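Local coordinates for protein uncharacterized esterase YxiM (Bacillus subtilis, PDB 2O14) that belongs to the GDSL lipolytic enzyme family and probably hydrolyses ester bonds, though its substrate is not established, at residues 164-169 / 201-206; 233-238 / 271-276. One frame throughout, in Å; residues are numbered along the deposited sequence.

Interactions 1 and 2 lie in one parallel five-stranded sheet, in the order 201-204, 164-169, 233-237, 271-275, 311-313. Interaction 1 pairs the outermost strand 201-204 with 164-169; interaction 2 joins 233-237 to 271-275, and the centres of the two contacts are about 10 Å apart. Along the chain the first closes before the second opens. They meet where 164-169 and 233-237 run as neighbours: Y166 O lies 2.7 Å from M235 N, a probable hydrogen bond, and I165 packs on Y233. The C-terminal ends of both contacts lie near S171, the nucleophile by similarity, whose side chain is about 8 Å from that of A206 and about 9 Å from that of Q237.

Interaction 1: 164-169 / 201-206; sequences TIYVGG and QVRNMA
In the beta-alpha-beta unit that opens the GDSL hydrolase fold, T164 to V167 pair in parallel with Q201 to N204 at the edge of the sheet. Q201 O receives I165 N at 2.6 Å, a short and nearly linear bond; I165 O takes R203 N, and R203 O takes V167 N at 2.9 Å. The T164 methyl CG2 is pressed to 3.0 Å from the same Q201 O, while OG1 bonds to N162. Y166 and R203 project alongside each other: CD of R203 lies 3.4 Å from ring atom CE1, with guanidinium and ring planes 49° apart. The bend of the arginine at chi3 (68°) keeps NE beside CE1 as well, and T164 CG2 touches the arginine CG while sitting over the centre of the Y166 ring. R203 also reaches F123 and, by a weak hydrogen bond, Q110 in the galactose-binding-like domain. Beyond the strand, selenomethionine M205 N bonds V167 O at 2.8 Å in the carbonyl plane, though bent to 134° at the hydrogen. A206 N turns instead to N204 OD1 (3.3 Å), forming an Asx turn, and A206 CB abuts G169 N at 3.2 Å. V167 CB rests 3.8 Å from N204 OD1. The N204 amide thus has both ends engaged, since ND2 donates to V173 O and N175 OD1. This buried side chain ties the turn after 201-204 to the loop just past S171, the nucleophile by similarity, and probably helps to fix that loop's course.

Interaction 2: 233-238 / 271-276; sequences YFMLQL and DVILST
Q237 is extended through chi1 (178°) and chi2 (-179°), and S275 holds OG opposite its own backbone N (chi1 175°); together these settings bring OG to OE1. The serine donates at 2.7 Å in the plane of the amide carbonyl, on a lone pair, and W187 NE1 is a second donor to that oxygen. With an alanine in place of Q237, S275 OG and W187 NE1 would probably both lose their common acceptor. A water joins L238 N to S275 O just beyond the strands. Along the strands before this pair, D271 O accepts F234 N at 2.8 Å, F234 O accepts I273 N, I273 O accepts L236 N, and L236 O accepts S275 N at 3.0 Å. On one face, I273 CD1 fits between Y233 CD1 (3.7 Å) and the methyl CE of selenomethionine M235, a tight 3.4 Å from CD1 of I273. The Y233 ring runs alongside D271, its CD1 3.6 Å from the aspartate CB. On the other face, which helix 251-266 covers, L236 CD1 meets L274 CD2 at 4.1 Å; L236 touches M258 and L274 touches I262. The arrangement is a parallel beta-alpha-beta crossover through that helix, as in the three-layer SGNH hydrolase fold.

Interaction 1: 164-169 / 201-206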
ATOM      1  N   THR A 164       9.261  -7.295  -7.266  1.00 23.70           N
ATOM      2  CA  THR A 164       8.296  -6.291  -6.841  1.00 24.95           C
ATOM      3  C   THR A 164       8.870  -4.940  -6.450  1.00 24.99           C
ATOM      4  O   THR A 164       9.997  -4.842  -5.976  1.00 24.74           O
ATOM      5  CB  THR A 164       7.503  -6.796  -5.617  1.00 27.24           C
ATOM      6  OG1 THR A 164       7.018  -8.122  -5.867  1.00 25.84           O
ATOM      7  CG2 THR A 164       6.329  -5.867  -5.319  1.00 28.96           C
ATOM      8  N   ILE A 165       8.063  -3.903  -6.652  1.00 25.37           N
ATOM      9  CA  ILE A 165       8.423  -2.546  -6.268  1.00 25.22           C
ATOM     10  C   ILE A 165       7.588  -2.277  -5.016  1.00 26.13           C
ATOM     11  O   ILE A 165       6.361  -2.193  -5.102  1.00 26.09           O
ATOM     12  CB  ILE A 165       8.001  -1.500  -7.317  1.00 28.96           C
ATOM     13  CG1 ILE A 165       8.662  -1.788  -8.666  1.00 28.29           C
ATOM     14  CG2 ILE A 165       8.382  -0.100  -6.827  1.00 27.33           C
ATOM     15  CD1 ILE A 165      10.153  -1.634  -8.644  1.00 33.01           C
ATOM     16  N   TYR A 166       8.234  -2.162  -3.859  1.00 24.31           N
ATOM     17  CA  TYR A 166       7.508  -1.884  -2.621  1.00 23.38           C
ATOM     18  C   TYR A 166       7.531  -0.375  -2.419  1.00 23.17           C
ATOM     19  O   TYR A 166       8.604   0.231  -2.339  1.00 22.48           O
ATOM     20  CB  TYR A 166       8.178  -2.588  -1.440  1.00 23.11           C
ATOM     21  CG  TYR A 166       8.089  -4.093  -1.518  1.00 26.19           C
ATOM     22  CD1 TYR A 166       6.975  -4.771  -1.025  1.00 25.59           C
ATOM     23  CD2 TYR A 166       9.099  -4.838  -2.123  1.00 24.53           C
ATOM     24  CE1 TYR A 166       6.870  -6.156  -1.131  1.00 25.85           C
ATOM     25  CE2 TYR A 166       9.001  -6.221  -2.238  1.00 26.27           C
ATOM     26  CZ  TYR A 166       7.886  -6.873  -1.742  1.00 25.38           C
ATOM     27  OH  TYR A 166       7.791  -8.237  -1.866  1.00 24.65           O
ATOM     28  N   VAL A 167       6.353   0.234  -2.337  1.00 21.02           N
ATOM     29  CA  VAL A 167       6.271   1.680  -2.177  1.00 19.88           C
ATOM     30  C   VAL A 167       5.918   2.153  -0.771  1.00 20.66           C
ATOM     31  O   VAL A 167       4.959   1.676  -0.159  1.00 21.64           O
ATOM     32  CB  VAL A 167       5.236   2.289  -3.153  1.00 22.02           C
ATOM     33  CG1 VAL A 167       5.327   3.809  -3.130  1.00 23.20           C
ATOM     34  CG2 VAL A 167       5.470   1.764  -4.560  1.00 22.82           C
ATOM     35  N   GLY A 168       6.707   3.099  -0.269  1.00 18.50           N
ATOM     36  CA  GLY A 168       6.455   3.675   1.037  1.00 17.87           C
ATOM     37  C   GLY A 168       6.130   5.145   0.829  1.00 18.61           C
ATOM     38  O   GLY A 168       6.690   5.779  -0.070  1.00 17.93           O
ATOM     39  N   GLY A 169       5.223   5.699   1.626  1.00 16.77           N
ATOM     40  CA  GLY A 169       4.890   7.104   1.454  1.00 15.43           C
ATOM     41  C   GLY A 169       3.723   7.576   2.295  1.00 15.69           C
ATOM     42  O   GLY A 169       3.295   6.885   3.223  1.00 12.88           O
ATOM     43  N   GLN A 201       5.916  -6.213  -9.796  1.00 31.12           N
ATOM     44  CA  GLN A 201       4.633  -6.214  -9.119  1.00 29.66           C
ATOM     45  C   GLN A 201       4.768  -4.904  -8.353  1.00 28.74           C
ATOM     46  O   GLN A 201       5.877  -4.510  -7.992  1.00 28.59           O
ATOM     47  CB  GLN A 201       4.520  -7.367  -8.114  1.00 32.22           C
ATOM     48  CG  GLN A 201       4.044  -8.691  -8.688  1.00 32.85           C
ATOM     49  CD  GLN A 201       2.723  -8.559  -9.418  1.00 36.13           C
ATOM     50  OE1 GLN A 201       2.692  -8.271 -10.614  1.00 38.33           O
ATOM     51  NE2 GLN A 201       1.619  -8.752  -8.696  1.00 34.37           N
ATOM     52  N   VAL A 202       3.664  -4.216  -8.119  1.00 29.04           N
ATOM     53  CA  VAL A 202       3.730  -2.974  -7.370  1.00 28.03           C
ATOM     54  C   VAL A 202       2.895  -3.107  -6.104  1.00 26.73           C
ATOM     55  O   VAL A 202       1.694  -3.348  -6.174  1.00 27.97           O
ATOM     56  CB  VAL A 202       3.192  -1.779  -8.196  1.00 28.40           C
ATOM     57  CG1 VAL A 202       3.261  -0.510  -7.369  1.00 28.09           C
ATOM     58  CG2 VAL A 202       3.999  -1.617  -9.474  1.00 28.84           C
ATOM     59  N   ARG A 203       3.533  -2.975  -4.948  1.00 23.24           N
ATOM     60  CA  ARG A 203       2.811  -3.050  -3.685  1.00 22.55           C
ATOM     61  C   ARG A 203       2.953  -1.695  -2.995  1.00 20.12           C
ATOM     62  O   ARG A 203       3.979  -1.396  -2.387  1.00 19.54           O
ATOM     63  CB  ARG A 203       3.369  -4.172  -2.802  1.00 28.63           C
ATOM     64  CG  ARG A 203       3.170  -5.577  -3.373  1.00 32.43           C
ATOM     65  CD  ARG A 203       3.791  -6.633  -2.461  1.00 34.60           C
ATOM     66  NE  ARG A 203       3.076  -6.749  -1.192  1.00 37.45           N
ATOM     67  CZ  ARG A 203       2.078  -7.596  -0.965  1.00 37.19           C
ATOM     68  NH1 ARG A 203       1.672  -8.418  -1.921  1.00 38.63           N
ATOM     69  NH2 ARG A 203       1.474  -7.607   0.216  1.00 38.84           N
ATOM     70  N   ASN A 204       1.911  -0.878  -3.112  1.00 17.36           N
ATOM     71  CA  ASN A 204       1.892   0.460  -2.533  1.00 17.16           C
ATOM     72  C   ASN A 204       1.484   0.406  -1.065  1.00 16.63           C
ATOM     73  O   ASN A 204       0.293   0.389  -0.741  1.00 16.42           O
ATOM     74  CB  ASN A 204       0.913   1.340  -3.312  1.00 19.01           C
ATOM     75  CG  ASN A 204       1.022   2.799  -2.941  1.00 19.23           C
ATOM     76  OD1 ASN A 204       1.744   3.157  -2.018  1.00 21.80           O
ATOM     77  ND2 ASN A 204       0.304   3.652  -3.660  1.00 20.06           N
HETATM   78  N   MSE A 205       2.481   0.408  -0.185  1.00 19.14           N
HETATM   79  CA  MSE A 205       2.253   0.328   1.260  1.00 19.77           C
HETATM   80  C   MSE A 205       2.168   1.679   1.961  1.00 18.38           C
HETATM   81  O   MSE A 205       2.098   1.740   3.186  1.00 18.70           O
HETATM   82  CB  MSE A 205       3.358  -0.509   1.917  1.00 21.98           C
HETATM   83  CG  MSE A 205       3.574  -1.876   1.282  1.00 27.82           C
HETATM   84 SE   MSE A 205       1.928  -2.924   1.100  1.00 41.04          SE
HETATM   85  CE  MSE A 205       1.776  -3.578   2.930  1.00 30.23           C
ATOM     86  N   ALA A 206       2.171   2.759   1.188  1.00 18.92           N
ATOM     87  CA  ALA A 206       2.098   4.102   1.749  1.00 17.08           C
ATOM     88  C   ALA A 206       0.763   4.291   2.458  1.00 17.48           C
ATOM     89  O   ALA A 206      -0.201   3.575   2.178  1.00 14.73           O
ATOM     90  CB  ALA A 206       2.253   5.136   0.638  1.00 15.30           C
TER

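Interaction 2: 233-238 / 271-276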
ATOM      1  N   TYR A 233      12.756  -3.383  -5.454  1.00 26.30           N
ATOM      2  CA  TYR A 233      13.039  -1.979  -5.200  1.00 26.11           C
ATOM      3  C   TYR A 233      12.129  -1.460  -4.094  1.00 25.14           C
ATOM      4  O   TYR A 233      10.938  -1.786  -4.052  1.00 24.80           O
ATOM      5  CB  TYR A 233      12.820  -1.144  -6.466  1.00 23.86           C
ATOM      6  CG  TYR A 233      13.919  -1.278  -7.488  1.00 25.89           C
ATOM      7  CD1 TYR A 233      15.191  -0.768  -7.244  1.00 26.78           C
ATOM      8  CD2 TYR A 233      13.687  -1.906  -8.708  1.00 27.81           C
ATOM      9  CE1 TYR A 233      16.209  -0.878  -8.193  1.00 28.47           C
ATOM     10  CE2 TYR A 233      14.697  -2.022  -9.665  1.00 29.58           C
ATOM     11  CZ  TYR A 233      15.955  -1.505  -9.399  1.00 29.71           C
ATOM     12  OH  TYR A 233      16.954  -1.618 -10.343  1.00 31.49           O
ATOM     13  N   PHE A 234      12.701  -0.679  -3.183  1.00 23.06           N
ATOM     14  CA  PHE A 234      11.926  -0.066  -2.113  1.00 22.29           C
ATOM     15  C   PHE A 234      11.858   1.401  -2.512  1.00 23.03           C
ATOM     16  O   PHE A 234      12.837   2.133  -2.372  1.00 23.48           O
ATOM     17  CB  PHE A 234      12.631  -0.216  -0.762  1.00 20.67           C
ATOM     18  CG  PHE A 234      11.971   0.550   0.360  1.00 21.17           C
ATOM     19  CD1 PHE A 234      10.580   0.629   0.454  1.00 18.77           C
ATOM     20  CD2 PHE A 234      12.742   1.158   1.351  1.00 20.48           C
ATOM     21  CE1 PHE A 234       9.963   1.302   1.520  1.00 21.05           C
ATOM     22  CE2 PHE A 234      12.136   1.832   2.424  1.00 22.40           C
ATOM     23  CZ  PHE A 234      10.743   1.902   2.506  1.00 22.00           C
HETATM   24  N   MSE A 235      10.715   1.816  -3.044  1.00 19.93           N
HETATM   25  CA  MSE A 235      10.527   3.196  -3.475  1.00 22.94           C
HETATM   26  C   MSE A 235       9.902   3.948  -2.317  1.00 21.62           C
HETATM   27  O   MSE A 235       8.734   3.736  -1.979  1.00 20.73           O
HETATM   28  CB  MSE A 235       9.624   3.229  -4.699  1.00 46.09           C
HETATM   29  CG  MSE A 235       9.592   4.561  -5.402  1.00 58.73           C
HETATM   30 SE   MSE A 235       9.223   4.303  -7.273  1.00 76.43          SE
HETATM   31  CE  MSE A 235      11.026   4.482  -7.948  1.00 70.13           C
ATOM     32  N   LEU A 236      10.693   4.830  -1.712  1.00 24.03           N
ATOM     33  CA  LEU A 236      10.263   5.577  -0.536  1.00 23.12           C
ATOM     34  C   LEU A 236      10.219   7.102  -0.707  1.00 22.89           C
ATOM     35  O   LEU A 236      11.183   7.720  -1.166  1.00 20.95           O
ATOM     36  CB  LEU A 236      11.193   5.188   0.629  1.00 24.06           C
ATOM     37  CG  LEU A 236      10.987   5.585   2.098  1.00 26.05           C
ATOM     38  CD1 LEU A 236      11.422   7.009   2.303  1.00 27.56           C
ATOM     39  CD2 LEU A 236       9.539   5.393   2.502  1.00 24.15           C
ATOM     40  N   GLN A 237       9.084   7.700  -0.352  1.00 26.29           N
ATOM     41  CA  GLN A 237       8.924   9.150  -0.419  1.00 26.14           C
ATOM     42  C   GLN A 237       8.159   9.656   0.799  1.00 26.21           C
ATOM     43  O   GLN A 237       6.934   9.520   0.881  1.00 24.42           O
ATOM     44  CB  GLN A 237       8.183   9.596  -1.682  1.00 21.89           C
ATOM     45  CG  GLN A 237       7.976  11.121  -1.721  1.00 21.64           C
ATOM     46  CD  GLN A 237       7.216  11.609  -2.939  1.00 21.84           C
ATOM     47  OE1 GLN A 237       7.677  11.458  -4.070  1.00 21.76           O
ATOM     48  NE2 GLN A 237       6.047  12.205  -2.712  1.00 19.80           N
ATOM     49  N   LEU A 238       8.897  10.229   1.743  1.00 21.13           N
ATOM     50  CA  LEU A 238       8.314  10.783   2.957  1.00 21.32           C
ATOM     51  C   LEU A 238       8.993  12.120   3.210  1.00 21.36           C
ATOM     52  O   LEU A 238       9.983  12.452   2.555  1.00 21.26           O
ATOM     53  CB  LEU A 238       8.544   9.837   4.145  1.00 21.50           C
ATOM     54  CG  LEU A 238       7.772   8.513   4.133  1.00 19.19           C
ATOM     55  CD1 LEU A 238       8.318   7.584   5.206  1.00 21.25           C
ATOM     56  CD2 LEU A 238       6.288   8.777   4.361  1.00 19.18           C
ATOM     57  N   ASP A 271      17.225  -3.075  -3.430  1.00 27.57           N
ATOM     58  CA  ASP A 271      17.705  -1.718  -3.662  1.00 27.49           C
ATOM     59  C   ASP A 271      16.710  -0.667  -3.191  1.00 26.38           C
ATOM     60  O   ASP A 271      15.510  -0.931  -3.080  1.00 24.01           O
ATOM     61  CB  ASP A 271      18.015  -1.500  -5.146  1.00 34.33           C
ATOM     62  CG  ASP A 271      19.242  -2.265  -5.599  1.00 36.80           C
ATOM     63  OD1 ASP A 271      20.282  -2.174  -4.911  1.00 35.61           O
ATOM     64  OD2 ASP A 271      19.168  -2.949  -6.643  1.00 36.68           O
ATOM     65  N   VAL A 272      17.222   0.527  -2.915  1.00 31.60           N
ATOM     66  CA  VAL A 272      16.386   1.618  -2.442  1.00 30.48           C
ATOM     67  C   VAL A 272      16.388   2.818  -3.377  1.00 31.00           C
ATOM     68  O   VAL A 272      17.446   3.260  -3.835  1.00 30.29           O
ATOM     69  CB  VAL A 272      16.846   2.118  -1.063  1.00 20.96           C
ATOM     70  CG1 VAL A 272      15.932   3.237  -0.595  1.00 20.47           C
ATOM     71  CG2 VAL A 272      16.850   0.979  -0.068  1.00 21.78           C
ATOM     72  N   ILE A 273      15.196   3.339  -3.652  1.00 24.34           N
ATOM     73  CA  ILE A 273      15.041   4.517  -4.496  1.00 23.00           C
ATOM     74  C   ILE A 273      14.330   5.580  -3.662  1.00 23.79           C
ATOM     75  O   ILE A 273      13.136   5.449  -3.375  1.00 23.08           O
ATOM     76  CB  ILE A 273      14.169   4.235  -5.742  1.00 21.19           C
ATOM     77  CG1 ILE A 273      14.802   3.134  -6.598  1.00 19.04           C
ATOM     78  CG2 ILE A 273      14.008   5.516  -6.557  1.00 17.13           C
ATOM     79  CD1 ILE A 273      13.892   2.626  -7.687  1.00 17.97           C
ATOM     80  N   LEU A 274      15.061   6.619  -3.267  1.00 21.60           N
ATOM     81  CA  LEU A 274      14.476   7.697  -2.475  1.00 22.73           C
ATOM     82  C   LEU A 274      13.910   8.771  -3.398  1.00 23.43           C
ATOM     83  O   LEU A 274      14.464   9.037  -4.464  1.00 23.31           O
ATOM     84  CB  LEU A 274      15.526   8.328  -1.561  1.00 20.28           C
ATOM     85  CG  LEU A 274      16.180   7.442  -0.499  1.00 21.24           C
ATOM     86  CD1 LEU A 274      17.218   8.258   0.243  1.00 18.78           C
ATOM     87  CD2 LEU A 274      15.127   6.902   0.469  1.00 20.39           C
ATOM     88  N   SER A 275      12.806   9.386  -2.983  1.00 22.55           N
ATOM     89  CA  SER A 275      12.179  10.435  -3.776  1.00 21.16           C
ATOM     90  C   SER A 275      11.908  11.682  -2.949  1.00 21.36           C
ATOM     91  O   SER A 275      11.414  11.597  -1.827  1.00 21.08           O
ATOM     92  CB  SER A 275      10.863   9.928  -4.369  1.00 23.89           C
ATOM     93  OG  SER A 275      10.176  10.962  -5.058  1.00 23.35           O
ATOM     94  N   THR A 276      12.243  12.844  -3.499  1.00 23.35           N
ATOM     95  CA  THR A 276      11.987  14.102  -2.809  1.00 24.15           C
ATOM     96  C   THR A 276      10.534  14.440  -3.123  1.00 24.49           C
ATOM     97  O   THR A 276      10.155  14.560  -4.287  1.00 26.03           O
ATOM     98  CB  THR A 276      12.913  15.230  -3.320  1.00 26.09           C
ATOM     99  OG1 THR A 276      12.784  15.350  -4.743  1.00 25.60           O
ATOM    100  CG2 THR A 276      14.368  14.921  -2.965  1.00 26.87           C
TER
HETATM  101  O   HOH W   1      11.765  10.754   0.912  1.00 27.02           O